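Local coordinates for protein F-112 (Sulfolobus virus-like particle ssv1, PDB 2VQC), which is essential for virus function and is a winged-helix protein that probably binds DNA, at residues N12-K15 with M16-M20. Sequence-based numbering, arbitrary orientation.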
loop_
_atom_site.group_PDB
_atom_site.type_symbol
_atom_site.label_atom_id
_atom_site.label_comp_id
_atom_site.label_asym_id
_atom_site.label_seq_id
_atom_site.Cartn_x
_atom_site.Cartn_y
_atom_site.Cartn_z
ATOM N N ASN A 12 -2.094 -14.290 -2.274
ATOM C CA ASN A 12 -2.825 -13.379 -3.133
ATOM C C ASN A 12 -2.451 -11.928 -2.819
ATOM O O ASN A 12 -2.841 -11.396 -1.783
ATOM C CB ASN A 12 -4.329 -13.607 -2.964
ATOM C CG ASN A 12 -5.148 -12.869 -4.001
ATOM O OD1 ASN A 12 -5.049 -11.649 -4.131
ATOM N ND2 ASN A 12 -5.968 -13.605 -4.742
ATOM N N SER A 13 -1.689 -11.300 -3.715
ATOM C CA SER A 13 -1.215 -9.922 -3.517
ATOM C C SER A 13 -2.350 -8.936 -3.277
ATOM O O SER A 13 -2.205 -7.988 -2.494
ATOM C CB SER A 13 -0.402 -9.452 -4.724
ATOM O OG SER A 13 0.839 -10.130 -4.798
ATOM N N TYR A 14 -3.475 -9.160 -3.954
ATOM C CA TYR A 14 -4.630 -8.283 -3.827
ATOM C C TYR A 14 -5.271 -8.370 -2.443
ATOM O O TYR A 14 -5.569 -7.340 -1.839
ATOM C CB TYR A 14 -5.666 -8.580 -4.911
ATOM C CG TYR A 14 -6.730 -7.516 -5.001
ATOM C CD1 TYR A 14 -6.513 -6.346 -5.729
ATOM C CD2 TYR A 14 -7.952 -7.667 -4.346
ATOM C CE1 TYR A 14 -7.486 -5.360 -5.808
ATOM C CE2 TYR A 14 -8.933 -6.685 -4.418
ATOM C CZ TYR A 14 -8.695 -5.538 -5.151
ATOM O OH TYR A 14 -9.670 -4.566 -5.224
ATOM N N LYS A 15 -5.483 -9.589 -1.949
ATOM C CA LYS A 15 -6.015 -9.789 -0.596
ATOM C C LYS A 15 -5.121 -9.148 0.470
ATOM O O LYS A 15 -5.621 -8.595 1.454
ATOM C CB LYS A 15 -6.186 -11.274 -0.282
ATOM C CG LYS A 15 -7.317 -11.952 -1.028
ATOM C CD LYS A 15 -7.390 -13.425 -0.644
ATOM C CE LYS A 15 -8.481 -14.175 -1.392
ATOM N NZ LYS A 15 -8.456 -15.624 -1.048
HETATM N N MSE A 16 -3.805 -9.214 0.260
HETATM C CA MSE A 16 -2.837 -8.610 1.179
HETATM C C MSE A 16 -2.932 -7.094 1.132
HETATM O O MSE A 16 -2.794 -6.423 2.157
HETATM C CB MSE A 16 -1.399 -8.995 0.807
HETATM C CG MSE A 16 -1.147 -10.463 0.542
HETATM SE SE MSE A 16 -0.907 -11.505 2.131
HETATM C CE MSE A 16 -2.780 -11.582 2.730
ATOM N N ALA A 17 -3.132 -6.565 -0.074
ATOM C CA ALA A 17 -3.234 -5.123 -0.285
ATOM C C ALA A 17 -4.489 -4.549 0.359
ATOM O O ALA A 17 -4.467 -3.419 0.847
ATOM C CB ALA A 17 -3.207 -4.799 -1.765
ATOM N N GLU A 18 -5.576 -5.324 0.358
ATOM C CA GLU A 18 -6.813 -4.930 1.045
ATOM C C GLU A 18 -6.564 -4.761 2.540
ATOM O O GLU A 18 -7.116 -3.859 3.168
ATOM C CB GLU A 18 -7.939 -5.951 0.810
ATOM C CG GLU A 18 -8.528 -5.916 -0.601
ATOM C CD GLU A 18 -9.604 -6.977 -0.831
ATOM O OE1 GLU A 18 -9.378 -8.158 -0.481
ATOM O OE2 GLU A 18 -10.676 -6.634 -1.377
ATOM N N ILE A 19 -5.726 -5.626 3.107
ATOM C CA ILE A 19 -5.354 -5.507 4.521
ATOM C C ILE A 19 -4.615 -4.185 4.730
ATOM O O ILE A 19 -4.927 -3.434 5.655
ATOM C CB ILE A 19 -4.494 -6.698 5.006
ATOM C CG1 ILE A 19 -5.285 -8.007 4.882
ATOM C CG2 ILE A 19 -4.049 -6.504 6.460
ATOM C CD1 ILE A 19 -4.475 -9.245 5.185
HETATM N N MSE A 20 -3.663 -3.895 3.849
HETATM C CA MSE A 20 -2.891 -2.660 3.949
HETATM C C MSE A 20 -3.764 -1.422 3.748
HETATM O O MSE A 20 -3.514 -0.393 4.361
HETATM C CB MSE A 20 -1.747 -2.642 2.933
HETATM C CG MSE A 20 -0.682 -3.720 3.115
HETATM SE SE MSE A 20 0.100 -3.871 4.917
HETATM C CE MSE A 20 -1.322 -4.869 5.683
#
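With chi1 of -168° the Tyr14 ring swings out opposite its own backbone nitrogen and along the helix toward Glu18, whose CG lies beside its backbone N (chi1 -73°) and whose extended chain carries the carboxylate to the CD2/CE2 side of the ring. The carboxylate approaches the CD2-CE2 bond obliquely: Glu18 OE2 is 3.5 Å from Tyr14 CE2, and Glu18 CD lies 3.9 Å from Tyr14 CD2. Ring and carboxylate planes are 48° apart and the side chains cross at a slant, a van der Waals contact one helical turn apart. The same pair is joined through the backbone by the bond from Glu18 N to Tyr14 O (3.0 Å). Asn12 is the N-cap of helix 13-27, the first helix of this winged-helix fold: its OD1 accepts from Lys15 N at 3.0 Å, with the donor well above the carbonyl plane. The backbone O of Asn12 receives Met16 N (3.1 Å) and is also approached tightly by CG of selenomethionine Met16, at 3.0 Å. The Met16 side chain packs on Phe39 of helix 32-39 and Ile49 of helix 43-59, while Ala17, its CB 3.4 Å from Ser13 O, and Tyr14 both touch Ile56 of helix 43-59.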